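Local atomic coordinates of tRNA (adenine(9)-N1)-methyltransferase (Sulfolobus acidocaldarius, PDB entry 5A7Z), a protein that catalyses the S-adenosyl-L-methionine-dependent methylation of adenosine 9 in tRNA, giving N(1)-methyladenosine. Residues T22-F27 / P46-L51; E64-G69 / T86-Y91; V176-Y181 / V227-R232. One frame throughout, in Å; residues are numbered along the deposited sequence.

Contact 1 (T22-F27 / P46-L51)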
loop_
_atom_site.group_PDB
_atom_site.type_symbol
_atom_site.label_atom_id
_atom_site.label_comp_id
_atom_site.label_asym_id
_atom_site.label_seq_id
_atom_site.Cartn_x
_atom_site.Cartn_y
_atom_site.Cartn_z
ATOM N N THR A 22 6.599 5.419 4.015
ATOM C CA THR A 22 5.736 5.893 5.065
ATOM C C THR A 22 5.824 5.066 6.334
ATOM O O THR A 22 5.936 5.606 7.432
ATOM C CB THR A 22 4.271 5.876 4.605
ATOM O OG1 THR A 22 4.137 6.615 3.384
ATOM C CG2 THR A 22 3.399 6.506 5.652
ATOM N N LEU A 23 5.733 3.745 6.191
ATOM C CA LEU A 23 5.723 2.878 7.357
ATOM C C LEU A 23 7.108 2.806 8.052
ATOM O O LEU A 23 7.212 2.734 9.291
ATOM C CB LEU A 23 5.201 1.508 6.974
ATOM C CG LEU A 23 4.759 0.604 8.126
ATOM C CD1 LEU A 23 3.632 1.207 8.963
ATOM C CD2 LEU A 23 4.346 -0.755 7.563
ATOM N N ALA A 24 8.162 2.886 7.259
ATOM C CA ALA A 24 9.506 2.993 7.795
ATOM C C ALA A 24 9.660 4.260 8.599
ATOM O O ALA A 24 10.335 4.276 9.615
ATOM C CB ALA A 24 10.526 2.970 6.660
ATOM N N LYS A 25 9.085 5.346 8.113
ATOM C CA LYS A 25 9.200 6.615 8.801
ATOM C C LYS A 25 8.593 6.557 10.214
ATOM O O LYS A 25 9.215 6.984 11.163
ATOM C CB LYS A 25 8.511 7.717 8.005
ATOM C CG LYS A 25 8.743 9.110 8.543
ATOM C CD LYS A 25 7.656 10.059 8.092
ATOM C CE LYS A 25 8.075 11.518 8.256
ATOM N NZ LYS A 25 7.476 12.123 9.465
ATOM N N VAL A 26 7.383 6.022 10.337
ATOM C CA VAL A 26 6.713 5.982 11.643
ATOM C C VAL A 26 7.401 4.984 12.597
ATOM O O VAL A 26 7.446 5.193 13.810
ATOM C CB VAL A 26 5.190 5.687 11.497
ATOM C CG1 VAL A 26 4.545 6.705 10.577
ATOM C CG2 VAL A 26 4.930 4.287 10.957
ATOM N N PHE A 27 7.948 3.905 12.044
ATOM C CA PHE A 27 8.657 2.941 12.855
ATOM C C PHE A 27 9.925 3.575 13.362
ATOM O O PHE A 27 10.186 3.560 14.567
ATOM C CB PHE A 27 8.962 1.677 12.057
ATOM C CG PHE A 27 9.365 0.485 12.898
ATOM C CD1 PHE A 27 9.281 0.511 14.301
ATOM C CD2 PHE A 27 9.746 -0.708 12.275
ATOM C CE1 PHE A 27 9.632 -0.605 15.045
ATOM C CE2 PHE A 27 10.087 -1.819 13.013
ATOM C CZ PHE A 27 10.036 -1.770 14.398
ATOM N N PRO A 46 15.784 -6.598 4.848
ATOM C CA PRO A 46 16.423 -5.402 5.377
ATOM C C PRO A 46 15.641 -4.134 5.049
ATOM O O PRO A 46 16.078 -3.339 4.256
ATOM C CB PRO A 46 17.797 -5.412 4.697
ATOM C CG PRO A 46 17.578 -6.132 3.413
ATOM C CD PRO A 46 16.452 -7.101 3.627
ATOM N N SER A 47 14.485 -3.965 5.687
ATOM C CA SER A 47 13.614 -2.843 5.442
ATOM C C SER A 47 12.773 -2.669 6.691
ATOM O O SER A 47 12.165 -3.623 7.120
ATOM C CB SER A 47 12.700 -3.153 4.238
ATOM O OG SER A 47 11.558 -2.335 4.222
ATOM N N LEU A 48 12.714 -1.459 7.245
ATOM C CA LEU A 48 11.901 -1.216 8.450
ATOM C C LEU A 48 10.460 -1.492 8.166
ATOM O O LEU A 48 9.693 -1.742 9.089
ATOM C CB LEU A 48 12.009 0.234 8.921
ATOM C CG LEU A 48 13.293 0.676 9.599
ATOM C CD1 LEU A 48 13.204 2.145 9.934
ATOM C CD2 LEU A 48 13.540 -0.153 10.858
ATOM N N GLN A 49 10.060 -1.390 6.902
ATOM C CA GLN A 49 8.659 -1.643 6.543
ATOM C C GLN A 49 8.348 -3.114 6.647
ATOM O O GLN A 49 7.240 -3.484 7.015
ATOM C CB GLN A 49 8.335 -1.137 5.124
ATOM C CG GLN A 49 6.863 -1.310 4.708
ATOM C CD GLN A 49 6.562 -2.703 4.186
ATOM O OE1 GLN A 49 7.466 -3.446 3.865
ATOM N NE2 GLN A 49 5.288 -3.059 4.112
ATOM N N SER A 50 9.318 -3.944 6.270
ATOM C CA SER A 50 9.207 -5.409 6.365
ATOM C C SER A 50 9.183 -5.822 7.830
ATOM O O SER A 50 8.451 -6.683 8.223
ATOM C CB SER A 50 10.384 -6.085 5.658
ATOM O OG SER A 50 10.439 -5.732 4.261
ATOM N N LEU A 51 9.955 -5.157 8.643
ATOM C CA LEU A 51 9.990 -5.504 10.031
ATOM C C LEU A 51 8.688 -5.092 10.650
ATOM O O LEU A 51 8.114 -5.840 11.414
ATOM C CB LEU A 51 11.169 -4.837 10.726
ATOM C CG LEU A 51 12.547 -5.156 10.113
ATOM C CD1 LEU A 51 13.633 -4.507 10.964
ATOM C CD2 LEU A 51 12.805 -6.648 10.003
#

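Contact 2 (E64-G69 / T86-Y91)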
loop_
_atom_site.group_PDB
_atom_site.type_symbol
_atom_site.label_atom_id
_atom_site.label_comp_id
_atom_site.label_asym_id
_atom_site.label_seq_id
_atom_site.Cartn_x
_atom_site.Cartn_y
_atom_site.Cartn_z
ATOM N N GLU A 64 16.080 -7.498 23.938
ATOM C CA GLU A 64 17.219 -6.773 24.394
ATOM C C GLU A 64 18.372 -7.712 24.583
ATOM O O GLU A 64 18.279 -8.658 25.323
ATOM C CB GLU A 64 16.889 -6.079 25.695
ATOM C CG GLU A 64 17.827 -4.947 26.037
ATOM C CD GLU A 64 17.646 -4.499 27.472
ATOM O OE1 GLU A 64 16.538 -4.664 28.015
ATOM O OE2 GLU A 64 18.617 -4.018 28.059
ATOM N N GLU A 65 19.421 -7.476 23.847
ATOM C CA GLU A 65 20.540 -8.365 23.789
ATOM C C GLU A 65 21.620 -7.820 22.886
ATOM O O GLU A 65 21.380 -7.155 21.916
ATOM C CB GLU A 65 20.112 -9.776 23.378
ATOM C CG GLU A 65 19.753 -9.958 21.928
ATOM C CD GLU A 65 19.864 -11.388 21.471
ATOM O OE1 GLU A 65 20.028 -12.272 22.285
ATOM O OE2 GLU A 65 19.793 -11.631 20.294
ATOM N N ARG A 66 22.830 -8.103 23.257
ATOM C CA ARG A 66 23.987 -7.542 22.589
ATOM C C ARG A 66 24.484 -8.471 21.472
ATOM O O ARG A 66 24.730 -9.622 21.697
ATOM C CB ARG A 66 25.097 -7.239 23.594
ATOM C CG ARG A 66 26.511 -7.309 23.016
ATOM C CD ARG A 66 27.041 -5.948 22.625
ATOM N NE ARG A 66 27.192 -5.065 23.784
ATOM C CZ ARG A 66 27.774 -3.866 23.743
ATOM N NH1 ARG A 66 28.290 -3.402 22.613
ATOM N NH2 ARG A 66 27.848 -3.131 24.836
ATOM N N ARG A 67 24.578 -7.949 20.259
ATOM C CA ARG A 67 25.037 -8.705 19.116
ATOM C C ARG A 67 25.988 -7.869 18.307
ATOM O O ARG A 67 26.011 -6.641 18.398
ATOM C CB ARG A 67 23.869 -9.112 18.217
ATOM C CG ARG A 67 22.761 -9.903 18.915
ATOM C CD ARG A 67 23.245 -11.271 19.328
ATOM N NE ARG A 67 23.529 -12.083 18.148
ATOM C CZ ARG A 67 22.607 -12.755 17.483
ATOM N NH1 ARG A 67 21.359 -12.737 17.909
ATOM N NH2 ARG A 67 22.930 -13.424 16.403
ATOM N N GLU A 68 26.777 -8.524 17.495
ATOM C CA GLU A 68 27.554 -7.829 16.526
ATOM C C GLU A 68 27.024 -8.288 15.197
ATOM O O GLU A 68 26.326 -9.266 15.134
ATOM C CB GLU A 68 29.033 -8.172 16.676
ATOM C CG GLU A 68 29.359 -9.600 16.330
ATOM C CD GLU A 68 30.846 -9.869 16.407
ATOM O OE1 GLU A 68 31.457 -9.586 17.482
ATOM O OE2 GLU A 68 31.404 -10.344 15.386
ATOM N N GLY A 69 27.319 -7.577 14.136
ATOM C CA GLY A 69 26.907 -8.049 12.844
ATOM C C GLY A 69 27.434 -7.104 11.832
ATOM O O GLY A 69 28.140 -6.153 12.164
ATOM N N THR A 86 31.536 -5.659 12.463
ATOM C CA THR A 86 32.084 -4.702 13.416
ATOM C C THR A 86 31.028 -3.844 14.090
ATOM O O THR A 86 31.367 -3.014 14.925
ATOM C CB THR A 86 33.074 -3.747 12.735
ATOM O OG1 THR A 86 32.470 -3.182 11.558
ATOM C CG2 THR A 86 34.330 -4.471 12.369
ATOM N N GLU A 87 29.766 -3.989 13.683
ATOM C CA GLU A 87 28.707 -3.175 14.242
ATOM C C GLU A 87 28.118 -3.896 15.456
ATOM O O GLU A 87 28.225 -5.102 15.584
ATOM C CB GLU A 87 27.645 -2.895 13.190
ATOM C CG GLU A 87 28.181 -2.314 11.879
ATOM C CD GLU A 87 28.279 -0.778 11.866
ATOM O OE1 GLU A 87 28.115 -0.129 12.927
ATOM O OE2 GLU A 87 28.528 -0.218 10.777
ATOM N N THR A 88 27.534 -3.141 16.354
ATOM C CA THR A 88 26.864 -3.675 17.530
ATOM C C THR A 88 25.410 -3.268 17.471
ATOM O O THR A 88 25.118 -2.202 17.009
ATOM C CB THR A 88 27.441 -3.039 18.781
ATOM O OG1 THR A 88 28.796 -3.403 18.868
ATOM C CG2 THR A 88 26.728 -3.511 20.027
ATOM N N SER A 89 24.512 -4.107 17.981
ATOM C CA SER A 89 23.139 -3.675 18.315
ATOM C C SER A 89 22.859 -4.098 19.731
ATOM O O SER A 89 23.556 -4.954 20.244
ATOM C CB SER A 89 22.127 -4.295 17.371
ATOM O OG SER A 89 22.450 -5.654 17.075
ATOM N N ARG A 90 21.868 -3.467 20.363
ATOM C CA ARG A 90 21.398 -3.822 21.720
ATOM C C ARG A 90 20.009 -4.429 21.694
ATOM O O ARG A 90 19.427 -4.714 22.752
ATOM C CB ARG A 90 21.307 -2.546 22.576
ATOM C CG ARG A 90 22.622 -1.814 22.750
ATOM C CD ARG A 90 23.661 -2.769 23.319
ATOM N NE ARG A 90 24.637 -2.035 24.096
ATOM C CZ ARG A 90 24.845 -2.184 25.395
ATOM N NH1 ARG A 90 24.177 -3.083 26.104
ATOM N NH2 ARG A 90 25.741 -1.426 25.975
ATOM N N TYR A 91 19.424 -4.510 20.491
ATOM C CA TYR A 91 18.080 -5.036 20.286
ATOM C C TYR A 91 18.096 -5.929 19.061
ATOM O O TYR A 91 18.683 -5.571 18.012
ATOM C CB TYR A 91 17.078 -3.896 20.124
ATOM C CG TYR A 91 16.871 -3.140 21.408
ATOM C CD1 TYR A 91 16.022 -3.623 22.381
ATOM C CD2 TYR A 91 17.614 -1.997 21.693
ATOM C CE1 TYR A 91 15.862 -2.965 23.601
ATOM C CE2 TYR A 91 17.432 -1.305 22.878
ATOM C CZ TYR A 91 16.575 -1.802 23.835
ATOM O OH TYR A 91 16.455 -1.164 25.056
HETATM O O HOH W 1 21.089 -7.103 18.995
#

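Contact 3 (V176-Y181 / V227-R232)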
loop_
_atom_site.group_PDB
_atom_site.type_symbol
_atom_site.label_atom_id
_atom_site.label_comp_id
_atom_site.label_asym_id
_atom_site.label_seq_id
_atom_site.Cartn_x
_atom_site.Cartn_y
_atom_site.Cartn_z
ATOM N N VAL A 176 -8.472 10.429 -6.235
ATOM C CA VAL A 176 -8.560 10.360 -7.674
ATOM C C VAL A 176 -9.113 8.988 -8.047
ATOM O O VAL A 176 -9.020 8.051 -7.258
ATOM C CB VAL A 176 -7.200 10.599 -8.291
ATOM C CG1 VAL A 176 -6.286 9.422 -8.026
ATOM C CG2 VAL A 176 -7.330 10.862 -9.772
ATOM N N ILE A 177 -9.763 8.896 -9.205
ATOM C CA ILE A 177 -10.390 7.670 -9.654
ATOM C C ILE A 177 -9.564 7.132 -10.813
ATOM O O ILE A 177 -9.312 7.834 -11.788
ATOM C CB ILE A 177 -11.827 7.908 -10.187
ATOM C CG1 ILE A 177 -12.659 8.787 -9.244
ATOM C CG2 ILE A 177 -12.528 6.596 -10.460
ATOM C CD1 ILE A 177 -12.779 8.300 -7.820
ATOM N N LEU A 178 -9.185 5.870 -10.723
ATOM C CA LEU A 178 -8.435 5.249 -11.782
ATOM C C LEU A 178 -9.379 4.678 -12.799
ATOM O O LEU A 178 -10.229 3.886 -12.479
ATOM C CB LEU A 178 -7.478 4.201 -11.206
ATOM C CG LEU A 178 -6.386 4.997 -10.468
ATOM C CD1 LEU A 178 -5.986 4.374 -9.167
ATOM C CD2 LEU A 178 -5.187 5.240 -11.373
ATOM N N ASP A 179 -9.237 5.146 -14.026
ATOM C CA ASP A 179 -10.223 4.923 -15.065
ATOM C C ASP A 179 -9.516 4.919 -16.424
ATOM O O ASP A 179 -9.026 5.960 -16.864
ATOM C CB ASP A 179 -11.269 6.043 -15.022
ATOM C CG ASP A 179 -12.465 5.787 -15.955
ATOM O OD1 ASP A 179 -12.463 4.791 -16.693
ATOM O OD2 ASP A 179 -13.413 6.602 -15.933
ATOM N N PRO A 180 -9.470 3.759 -17.092
ATOM C CA PRO A 180 -8.870 3.667 -18.440
ATOM C C PRO A 180 -9.432 4.689 -19.412
ATOM O O PRO A 180 -8.770 5.055 -20.386
ATOM C CB PRO A 180 -9.238 2.255 -18.908
ATOM C CG PRO A 180 -10.262 1.739 -17.936
ATOM C CD PRO A 180 -10.026 2.467 -16.649
ATOM N N TYR A 181 -10.649 5.138 -19.147
ATOM C CA TYR A 181 -11.338 6.052 -20.032
ATOM C C TYR A 181 -11.497 7.422 -19.388
ATOM O O TYR A 181 -12.257 8.249 -19.867
ATOM C CB TYR A 181 -12.695 5.465 -20.398
ATOM C CG TYR A 181 -12.629 4.336 -21.406
ATOM C CD1 TYR A 181 -12.429 4.601 -22.757
ATOM C CD2 TYR A 181 -12.808 3.013 -21.020
ATOM C CE1 TYR A 181 -12.397 3.584 -23.694
ATOM C CE2 TYR A 181 -12.770 1.991 -21.953
ATOM C CZ TYR A 181 -12.573 2.290 -23.290
ATOM O OH TYR A 181 -12.537 1.295 -24.236
ATOM N N VAL A 227 -8.470 9.417 -13.892
ATOM C CA VAL A 227 -7.094 9.421 -14.306
ATOM C C VAL A 227 -6.790 8.123 -15.047
ATOM O O VAL A 227 -7.035 7.035 -14.534
ATOM C CB VAL A 227 -6.198 9.623 -13.082
ATOM C CG1 VAL A 227 -4.805 9.074 -13.300
ATOM C CG2 VAL A 227 -6.144 11.100 -12.745
ATOM N N LYS A 228 -6.346 8.247 -16.301
ATOM C CA LYS A 228 -5.940 7.075 -17.075
ATOM C C LYS A 228 -4.418 6.914 -17.058
ATOM O O LYS A 228 -3.662 7.866 -17.277
ATOM C CB LYS A 228 -6.451 7.141 -18.519
ATOM C CG LYS A 228 -6.197 8.459 -19.216
ATOM C CD LYS A 228 -6.572 8.390 -20.681
ATOM C CE LYS A 228 -6.672 9.785 -21.271
ATOM N NZ LYS A 228 -6.975 9.736 -22.733
ATOM N N ILE A 229 -3.981 5.708 -16.757
ATOM C CA ILE A 229 -2.579 5.395 -16.740
ATOM C C ILE A 229 -2.162 4.930 -18.134
ATOM O O ILE A 229 -2.730 3.990 -18.646
ATOM C CB ILE A 229 -2.289 4.287 -15.728
ATOM C CG1 ILE A 229 -2.432 4.842 -14.308
ATOM C CG2 ILE A 229 -0.896 3.714 -15.970
ATOM C CD1 ILE A 229 -2.294 3.789 -13.224
ATOM N N GLN A 230 -1.188 5.622 -18.734
ATOM C CA GLN A 230 -0.677 5.293 -20.090
ATOM C C GLN A 230 0.823 4.991 -20.093
ATOM O O GLN A 230 1.586 5.535 -19.301
ATOM C CB GLN A 230 -0.905 6.453 -21.045
ATOM C CG GLN A 230 -2.317 6.981 -21.072
ATOM C CD GLN A 230 -2.528 7.928 -22.222
ATOM O OE1 GLN A 230 -1.661 8.749 -22.523
ATOM N NE2 GLN A 230 -3.670 7.824 -22.875
ATOM N N LEU A 231 1.237 4.139 -21.011
ATOM C CA LEU A 231 2.638 3.920 -21.271
ATOM C C LEU A 231 2.911 4.412 -22.682
ATOM O O LEU A 231 2.259 3.972 -23.630
ATOM C CB LEU A 231 2.952 2.437 -21.165
ATOM C CG LEU A 231 4.404 2.015 -21.356
ATOM C CD1 LEU A 231 5.226 2.422 -20.142
ATOM C CD2 LEU A 231 4.486 0.513 -21.589
ATOM N N ARG A 232 3.843 5.355 -22.812
ATOM C CA ARG A 232 4.228 5.892 -24.115
ATOM C C ARG A 232 2.992 6.405 -24.850
ATOM O O ARG A 232 2.756 6.078 -26.014
ATOM C CB ARG A 232 4.956 4.823 -24.942
ATOM C CG ARG A 232 6.346 4.497 -24.419
ATOM C CD ARG A 232 7.127 3.621 -25.394
ATOM N NE ARG A 232 6.902 2.201 -25.139
ATOM C CZ ARG A 232 7.575 1.475 -24.249
ATOM N NH1 ARG A 232 8.549 2.021 -23.516
ATOM N NH2 ARG A 232 7.264 0.195 -24.080
#

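Contact 1 (T22-F27 / P46-L51)
Ala-24 CB meets Leu-48 CB at 3.8 Å, an apolar contact. The two backbones approach most closely nearby, with Ala-24 CA 4.9 Å from Gln-49 CA. Leu-48 then splits its branches. Leu-48 CD1 rests 3.6 Å from Ala-24 O, and Leu-48 CD2 turns to Phe-27 CD2 at 4.1 Å.

The Phe-27 ring brings its edge to the second helix. Phe-27 CD2 lies 3.4 Å from Leu-48 O, and Phe-27 CE2 lies 3.9 Å from Leu-51 CB. Both partners sit near the plane of the ring. The Phe-27 chi1 of -165° sets the ring opposite the backbone N and turns it toward helix 48-57. Leu-23 CD2 touches the aliphatic part of Gln-49, 3.8 Å from Gln-49 CG.

Polar groups mostly look elsewhere. Gln-49 NE2 is held by Leu-143 O and Arg-140 O, which ties helix 48-57 to the C-terminal end of helix 122-142 and the residue just after it. Ser-47 is the N-cap of helix 48-57. Its OG takes a weak capping bond from Ser-50 N.

Leu-48 and Leu-51 also touch strand 78-82. Helices 22-33 and 48-57 thus form a buried pair packed against the mixed sheet of the N-terminal part of the chain, a helix-on-sheet layer.

Contact 2 (E64-G69 / T86-Y91)
Tyr-91 lies alongside Glu-64 and points the same way. From CB the side chain leaves beside the backbone N, with chi1 -69°, and this lays the ring along Glu-64. Tyr-91 CD1 passes 3.9 Å from Glu-64 CA. Tyr-91 CE1 is nearest to the glutamate side chain, 3.7 Å from Glu-64 CG. CZ and OH keep to the same methylene, with Tyr-91 OH 4.1 Å from Glu-64 CG. The ring therefore meets the aliphatic part of the glutamate.

Backbone bonds join the antiparallel strands. Glu-65 N donates to Arg-90 O. Arg-67 and Ser-89 form a hydrogen-bonded pair, as do Gly-69 and Glu-87. The register slips by one residue between Glu-64 and Arg-67, which is a beta bulge. A water bridges the strands here, donating to Glu-65 O at 2.9 Å and bonding to Ser-89 OG at 2.8 Å.

Beside the bulge the guanidinium groups of Arg-66 and Arg-90 lie one over the other, offset, with planes 30° apart. Both are cationic, and their nearest nitrogens, Arg-66 NH2 and Arg-90 NH2, are both donors. This close approach is no bond, and its exact spacing is doubtful. Arg-67 NH1 forms a salt bridge with Glu-65 OE2, which also bonds to Thr-92.

The pair belongs to a mixed sheet at the surface. Ser-89 reaches strands 38-40 and 78-82. Arg-67 makes a cation-pi contact with Tyr-40, and Glu-87 a salt bridge with Lys-79 on strand 78-82.

Contact 3 (V176-Y181 / V227-R232)
Val-176 has chi1 71°, which swings CG2 opposite the backbone N and sends it toward Val-227. In Val-227 chi1 is 156°, and CG2 stands beside the backbone N, facing the other valine. Val-176 CG2 and Val-227 CG2 meet at 3.2 Å. This is tighter than a usual carbon contact, and the exact value is doubtful.

Further along, Leu-178 CD2 lies 3.7 Å from Ile-229 CD1 and 4.3 Å from Val-227 CG1. Leu-178 and Val-227 share one face of the sheet, and Ile-229 CD1 adds to the same apolar patch.

The backbones pair in parallel. Val-227 N donates to Ile-177 O at 2.8 Å, nearly end-on to the carbonyl. Val-227 O in turn accepts from Asp-179 N at 2.9 Å, with the donor above its carbonyl plane. Beyond this pair Lys-228 CB packs 3.3 Å from Asp-179 O.

Just after strand 175-178, Asp-179 makes an Asx turn: its OD1 accepts from Tyr-181 N. Its OD2 forms salt bridges with Arg-207 and Arg-226.

The chemistry changes along the contact. Valine, leucine and isoleucine pack on the sheet of the SPOUT methyltransferase domain. At the strand end both oxygens of a buried carboxylate find partners within the chain.

Contacts 1 and 2 lie on the same side of the chain's centre, and contact 3 lies on the opposite side. Contacts 1 and 3 are buried, while contact 2 is at the surface. Helix 48-57 of contact 1 leads along the chain into strand 60-75 of contact 2. The two contacts still do not touch, with centres about 19 Å apart. Contact 3 belongs to another sheet, its centre about 48 Å from that of contact 2. The chemistry follows the setting. Contact 1 has no hydrogen bond between its segments. Contact 2 joins antiparallel strands among charged side chains and a water. Contact 3 joins parallel strands with apolar side chains and a salt-bridged aspartate at the strand end.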